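Local coordinates for protein FAD-binding oxidoreductase (Gulosibacter chungangensis, PDB 7PBI) that probably acts as an FAD-dependent oxidoreductase of the vanillyl-alcohol oxidase type, carrying a covalently attached flavin and accommodating the phenolic compound isoeugenol against it, at residues P150-W155 with H372-G377; P276-V281 with F431-R436. One frame throughout, in Å; residues are numbered along the deposited sequence.

Contact 1: P150-W155 with H372-G377; sequences PAELDW and HELNTG. With FAD (flavin-adenine dinucleotide), chain K; H7Y (isoeugenol), chain L.
Ala151 and Glu152, whose backbone rests on Leu374, frame the flavin: Ala151 CB sits over one face of the isoalloxazine, 3.7 Å from FAD N3, and Leu153 CD1 covers the dimethylbenzene part of that same face. Isoeugenol lies flat over the opposite face, while Glu152 CG comes in at the edge that carries N5 and O4. Behind this loop, Leu374 splits its branches. CD2 meets the carbonyls, 3.6 Å from Ala151 O and 3.9 Å from Glu152 O, and CD1 packs 4.0 Å from Glu152 CA, the Leu374 and Glu152 side chains crossing at about a right angle. Pro150 adds its ring, with CD 3.9 Å from both Leu374 O and Gly377 CA. Helix 363-375 ends here in a Schellman motif, Gly377 taking the positive-phi C-prime position, and the contact packs the PCMH-type FAD-binding domain against a helix end of the C-terminal domain, consistent with the two-domain layout of the vanillyl-alcohol oxidase family. Glu152 bends at chi2 (-110°), which turns its carboxylate from the flavin edge to the propenyl end of isoeugenol. OE1 is gripped by a hydrogen bond with Ser383 OG and a salt bridge to Arg371.

Contact 2: P276-V281 with F431-R436; sequences PIVRNV and FIIGLR
Ile277 places CG1 between its backbone N and carbonyl carbon (chi1 63°), which leaves CG2 as the branch directed at the neighbouring strand; Ile432 sets its own CG1 anti to the carbonyl carbon (chi1 -55°), and the two meet with Ile277 CG2 3.7 Å from Ile432 CG1. The side chains of this non-hydrogen-bonded pair lie alongside each other and point the same way. Next to it, Val278 and Phe431 form the hydrogen-bonded pair: Val278 N donates to Phe431 O at 2.6 Å, and Phe431 N returns a bond of 2.8 Å to Val278 O. That carbonyl oxygen also lies in the plane of the Phe431 ring at its edge, 3.8 Å from CD1. On the face of Val278 and Phe431, their CB atoms approach to 4.1 Å, and Ile433 reaches back along the strand to put CD1 4.0 Å from Val278 CG2. The opposite face, that of Ile277 and Ile432, is the active-site side: both touch Tyr169, a residue that binds FAD, and Ile432 has its nearest side-chain atom about 3 Å from isoeugenol. Asn280 then closes the strand as N-cap of helix 281-286, its OD1 accepting from Phe283 N. Beyond the other strand's end, Arg436 reaches Tyr172 and the backbone of Ala122 and Leu235 of the second subunit. Strands 277-280 and 426-433 occupy the middle of the antiparallel sheet of the substrate domain, between strands 318-325 and 438-447, with helix 255-266 covering the Val278 face through Ile258 and Met259.

Both contacts are buried, with about 16 Å between their centres, but they join different elements. Contact 1 is an interface between domains, where a flavin-binding loop meets a helix end through apolar and van der Waals packing alone; contact 2 lies within one sheet, with backbone hydrogen bonds holding the strands in register and apolar side chains meeting on both faces. Each contributes to the isoeugenol site, contact 1 through Glu152 and contact 2 through Ile432 and Arg279. The two come together at a weak, long ion pair, Glu152 OE1 to Arg279 NH2 at 3.7 Å. Along the chain their segments alternate.

Contact 1: P150-W155 with H372-G377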
# COMPACT_ATOMS: atom_id res chain seq x y z
N PRO B 150 -9.33 -15.32 -4.95
CA PRO B 150 -9.23 -16.28 -3.86
C PRO B 150 -7.80 -16.80 -3.72
O PRO B 150 -7.03 -16.70 -4.68
CB PRO B 150 -10.18 -17.39 -4.31
CG PRO B 150 -10.00 -17.40 -5.82
CD PRO B 150 -9.68 -15.97 -6.22
N ALA B 151 -7.51 -17.32 -2.53
CA ALA B 151 -6.39 -18.23 -2.21
C ALA B 151 -6.75 -19.63 -2.72
O ALA B 151 -7.83 -19.79 -3.35
CB ALA B 151 -6.12 -18.20 -0.72
N GLU B 152 -5.92 -20.62 -2.42
CA GLU B 152 -6.08 -22.01 -2.93
C GLU B 152 -7.41 -22.57 -2.44
O GLU B 152 -8.15 -23.14 -3.26
CB GLU B 152 -4.90 -22.88 -2.49
CG GLU B 152 -3.54 -22.34 -2.92
CD GLU B 152 -2.80 -23.12 -4.00
OE1 GLU B 152 -3.33 -24.16 -4.43
OE2 GLU B 152 -1.70 -22.68 -4.41
N LEU B 153 -7.72 -22.38 -1.16
CA LEU B 153 -8.84 -23.10 -0.49
C LEU B 153 -10.00 -22.14 -0.23
O LEU B 153 -9.79 -21.15 0.49
CB LEU B 153 -8.30 -23.71 0.80
CG LEU B 153 -7.02 -24.51 0.59
CD1 LEU B 153 -6.38 -24.88 1.91
CD2 LEU B 153 -7.34 -25.73 -0.23
N ASP B 154 -11.17 -22.48 -0.77
CA ASP B 154 -12.34 -21.56 -0.80
C ASP B 154 -12.91 -21.33 0.60
O ASP B 154 -13.68 -20.37 0.74
CB ASP B 154 -13.41 -22.03 -1.78
CG ASP B 154 -13.84 -23.48 -1.69
OD1 ASP B 154 -13.67 -24.09 -0.60
OD2 ASP B 154 -14.33 -23.99 -2.71
N TRP B 155 -12.57 -22.15 1.60
CA TRP B 155 -13.05 -21.96 3.00
C TRP B 155 -12.27 -20.85 3.71
O TRP B 155 -12.70 -20.48 4.82
CB TRP B 155 -12.98 -23.25 3.81
CG TRP B 155 -11.61 -23.82 3.97
CD1 TRP B 155 -10.48 -23.22 4.46
CD2 TRP B 155 -11.24 -25.16 3.64
NE1 TRP B 155 -9.43 -24.10 4.44
CE2 TRP B 155 -9.87 -25.30 3.96
CE3 TRP B 155 -11.94 -26.25 3.11
CZ2 TRP B 155 -9.19 -26.50 3.77
CZ3 TRP B 155 -11.27 -27.43 2.92
CH2 TRP B 155 -9.91 -27.55 3.24
N HIS B 372 -6.59 -22.61 -13.79
CA HIS B 372 -7.46 -21.75 -14.62
C HIS B 372 -8.59 -21.19 -13.76
O HIS B 372 -8.96 -20.00 -13.94
CB HIS B 372 -7.98 -22.51 -15.83
CG HIS B 372 -8.92 -21.69 -16.63
ND1 HIS B 372 -8.51 -20.57 -17.32
CD2 HIS B 372 -10.26 -21.79 -16.81
CE1 HIS B 372 -9.54 -20.02 -17.91
NE2 HIS B 372 -10.63 -20.76 -17.62
N GLU B 373 -9.14 -22.00 -12.86
CA GLU B 373 -10.24 -21.59 -11.96
C GLU B 373 -9.74 -20.48 -11.02
O GLU B 373 -10.37 -19.39 -11.01
CB GLU B 373 -10.81 -22.82 -11.22
CG GLU B 373 -11.98 -23.46 -11.94
CD GLU B 373 -12.56 -24.72 -11.29
OE1 GLU B 373 -11.87 -25.32 -10.42
OE2 GLU B 373 -13.70 -25.09 -11.65
N LEU B 374 -8.64 -20.72 -10.28
CA LEU B 374 -8.11 -19.73 -9.29
C LEU B 374 -7.81 -18.41 -10.01
O LEU B 374 -8.30 -17.37 -9.54
CB LEU B 374 -6.85 -20.29 -8.60
CG LEU B 374 -7.08 -21.47 -7.64
CD1 LEU B 374 -5.79 -21.85 -6.93
CD2 LEU B 374 -8.18 -21.17 -6.63
N ASN B 375 -7.11 -18.48 -11.14
CA ASN B 375 -6.56 -17.33 -11.91
C ASN B 375 -7.69 -16.53 -12.57
O ASN B 375 -7.40 -15.43 -13.05
CB ASN B 375 -5.54 -17.78 -12.95
CG ASN B 375 -4.30 -18.37 -12.32
OD1 ASN B 375 -4.24 -18.49 -11.10
ND2 ASN B 375 -3.30 -18.71 -13.12
N THR B 376 -8.92 -17.05 -12.62
CA THR B 376 -10.08 -16.35 -13.22
C THR B 376 -11.12 -16.05 -12.14
O THR B 376 -12.23 -15.62 -12.49
CB THR B 376 -10.64 -17.18 -14.37
OG1 THR B 376 -10.86 -18.49 -13.86
CG2 THR B 376 -9.69 -17.29 -15.54
N GLY B 377 -10.77 -16.29 -10.87
CA GLY B 377 -11.56 -15.90 -9.69
C GLY B 377 -12.64 -16.92 -9.34
O GLY B 377 -13.61 -16.55 -8.67
PA FAD K . -8.00 -16.55 9.89
O1A FAD K . -7.55 -17.79 10.61
O2A FAD K . -9.40 -16.12 10.17
O5B FAD K . -7.01 -15.35 10.20
C5B FAD K . -5.58 -15.55 10.27
C4B FAD K . -5.01 -14.62 11.29
O4B FAD K . -5.28 -13.24 10.91
C3B FAD K . -5.58 -14.73 12.71
O3B FAD K . -4.90 -15.71 13.48
C2B FAD K . -5.31 -13.33 13.26
O2B FAD K . -3.96 -13.16 13.63
C1B FAD K . -5.63 -12.47 12.04
N9A FAD K . -7.03 -12.10 11.92
C8A FAD K . -7.97 -12.74 11.16
N7A FAD K . -9.16 -12.21 11.25
C5A FAD K . -8.99 -11.15 12.12
C6A FAD K . -9.89 -10.20 12.62
N6A FAD K . -11.18 -10.15 12.28
N1A FAD K . -9.40 -9.28 13.49
C2A FAD K . -8.10 -9.34 13.82
N3A FAD K . -7.16 -10.19 13.40
C4A FAD K . -7.68 -11.08 12.55
N1 FAD K . -2.62 -18.74 2.10
C2 FAD K . -2.57 -17.78 1.15
O2 FAD K . -2.62 -16.59 1.45
N3 FAD K . -2.50 -18.08 -0.17
C4 FAD K . -2.43 -19.36 -0.63
O4 FAD K . -2.38 -19.57 -1.84
C4X FAD K . -2.46 -20.40 0.34
N5 FAD K . -2.39 -21.64 -0.07
C5X FAD K . -2.42 -22.62 0.89
C6 FAD K . -2.36 -23.96 0.45
C7 FAD K . -2.40 -25.00 1.35
C7M FAD K . -2.34 -26.41 0.83
C8 FAD K . -2.50 -24.72 2.73
C8M FAD K . -2.53 -25.85 3.72
C9 FAD K . -2.56 -23.42 3.17
C9A FAD K . -2.53 -22.35 2.27
N10 FAD K . -2.59 -21.01 2.67
C10 FAD K . -2.56 -19.99 1.72
C1' FAD K . -2.74 -20.67 4.10
C2' FAD K . -4.23 -20.57 4.53
O2' FAD K . -4.98 -21.67 3.98
C3' FAD K . -4.93 -19.28 4.10
O3' FAD K . -4.06 -18.16 4.18
C4' FAD K . -6.22 -18.96 4.88
O4' FAD K . -7.01 -18.04 4.13
C5' FAD K . -5.98 -18.35 6.23
O5' FAD K . -7.06 -18.73 7.12
P FAD K . -8.35 -17.79 7.28
O1P FAD K . -9.40 -18.62 7.93
O2P FAD K . -8.66 -17.11 5.98
O3P FAD K . -7.78 -16.70 8.31
CAA H7Y L . 0.49 -23.51 -2.56
CAD H7Y L . 0.58 -22.12 -1.96
CAE H7Y L . 0.87 -21.97 -0.46
CAJ H7Y L . 0.95 -20.71 0.10
CAH H7Y L . 0.96 -19.67 -0.80
CAF H7Y L . 1.00 -20.45 1.48
CAG H7Y L . 1.05 -19.15 1.94
CAK H7Y L . 1.06 -18.10 1.03
OAC H7Y L . 1.10 -16.81 1.43
CAL H7Y L . 1.02 -18.37 -0.35
OAI H7Y L . 1.02 -17.33 -1.25
CAB H7Y L . 0.83 -17.63 -2.68

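Contact 2: P276-V281 with F431-R436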
# COMPACT_ATOMS: atom_id res chain seq x y z
N PRO B 276 2.90 -15.53 -12.51
CA PRO B 276 2.84 -16.97 -12.67
C PRO B 276 3.51 -17.60 -11.44
O PRO B 276 4.30 -16.93 -10.78
CB PRO B 276 3.62 -17.24 -13.95
CG PRO B 276 4.61 -16.10 -14.01
CD PRO B 276 3.86 -14.92 -13.44
N ILE B 277 3.16 -18.86 -11.20
CA ILE B 277 3.79 -19.75 -10.19
C ILE B 277 4.73 -20.72 -10.90
O ILE B 277 4.52 -21.00 -12.10
CB ILE B 277 2.69 -20.50 -9.43
CG1 ILE B 277 1.90 -21.41 -10.38
CG2 ILE B 277 1.81 -19.50 -8.70
CD1 ILE B 277 0.77 -22.16 -9.74
N VAL B 278 5.72 -21.22 -10.19
CA VAL B 278 6.63 -22.28 -10.70
C VAL B 278 6.60 -23.41 -9.66
O VAL B 278 7.22 -23.26 -8.60
CB VAL B 278 8.05 -21.75 -10.93
CG1 VAL B 278 8.89 -22.71 -11.77
CG2 VAL B 278 8.03 -20.35 -11.55
N ARG B 279 5.85 -24.46 -9.96
CA ARG B 279 5.65 -25.63 -9.06
C ARG B 279 6.63 -26.73 -9.44
O ARG B 279 6.90 -26.89 -10.63
CB ARG B 279 4.25 -26.21 -9.23
CG ARG B 279 3.14 -25.53 -8.45
CD ARG B 279 2.23 -26.67 -8.01
NE ARG B 279 0.78 -26.50 -7.93
CZ ARG B 279 0.14 -25.92 -6.92
NH1 ARG B 279 0.81 -25.37 -5.93
NH2 ARG B 279 -1.18 -25.87 -6.92
N ASN B 280 7.09 -27.50 -8.46
CA ASN B 280 7.83 -28.76 -8.70
C ASN B 280 6.81 -29.87 -8.95
O ASN B 280 5.59 -29.63 -8.79
CB ASN B 280 8.84 -29.07 -7.59
CG ASN B 280 8.21 -29.67 -6.35
OD1 ASN B 280 7.00 -29.57 -6.16
ND2 ASN B 280 9.02 -30.28 -5.51
N VAL B 281 7.29 -31.04 -9.33
CA VAL B 281 6.43 -32.16 -9.76
C VAL B 281 5.70 -32.72 -8.54
O VAL B 281 4.50 -33.08 -8.68
CB VAL B 281 7.24 -33.24 -10.50
CG1 VAL B 281 8.28 -33.90 -9.59
CG2 VAL B 281 6.32 -34.24 -11.16
N PHE B 431 7.54 -21.47 -6.47
CA PHE B 431 8.04 -20.08 -6.63
C PHE B 431 6.95 -19.25 -7.29
O PHE B 431 6.24 -19.74 -8.17
CB PHE B 431 9.35 -20.05 -7.41
CG PHE B 431 10.44 -20.85 -6.75
CD1 PHE B 431 10.48 -22.23 -6.87
CD2 PHE B 431 11.43 -20.22 -6.00
CE1 PHE B 431 11.49 -22.96 -6.25
CE2 PHE B 431 12.43 -20.95 -5.39
CZ PHE B 431 12.45 -22.32 -5.50
N ILE B 432 6.79 -18.04 -6.80
CA ILE B 432 5.87 -17.00 -7.35
C ILE B 432 6.70 -15.75 -7.51
O ILE B 432 7.32 -15.34 -6.51
CB ILE B 432 4.70 -16.70 -6.42
CG1 ILE B 432 3.92 -17.96 -6.06
CG2 ILE B 432 3.85 -15.61 -7.05
CD1 ILE B 432 2.66 -17.69 -5.28
N ILE B 433 6.67 -15.15 -8.70
CA ILE B 433 7.49 -13.94 -8.95
C ILE B 433 6.57 -12.75 -9.08
O ILE B 433 5.77 -12.69 -10.03
CB ILE B 433 8.45 -14.19 -10.11
CG1 ILE B 433 9.28 -15.42 -9.75
CG2 ILE B 433 9.32 -12.98 -10.40
CD1 ILE B 433 9.11 -16.54 -10.73
N GLY B 434 6.67 -11.88 -8.08
CA GLY B 434 5.68 -10.84 -7.80
C GLY B 434 5.68 -9.84 -8.92
O GLY B 434 4.65 -9.71 -9.61
N LEU B 435 6.83 -9.21 -9.14
CA LEU B 435 7.00 -8.05 -10.05
C LEU B 435 8.48 -7.70 -10.02
O LEU B 435 9.12 -7.73 -11.09
CB LEU B 435 6.12 -6.89 -9.56
CG LEU B 435 5.87 -5.79 -10.58
CD1 LEU B 435 5.06 -6.30 -11.76
CD2 LEU B 435 5.16 -4.61 -9.93
N ARG B 436 8.99 -7.43 -8.81
CA ARG B 436 10.43 -7.21 -8.51
C ARG B 436 10.91 -8.14 -7.39
O ARG B 436 12.08 -8.00 -6.99
CB ARG B 436 10.67 -5.77 -8.08
CG ARG B 436 10.24 -4.73 -9.10
CD ARG B 436 10.47 -3.33 -8.59
NE ARG B 436 10.28 -2.32 -9.62
CZ ARG B 436 9.11 -2.00 -10.16
NH1 ARG B 436 8.01 -2.63 -9.78
NH2 ARG B 436 9.06 -1.06 -11.08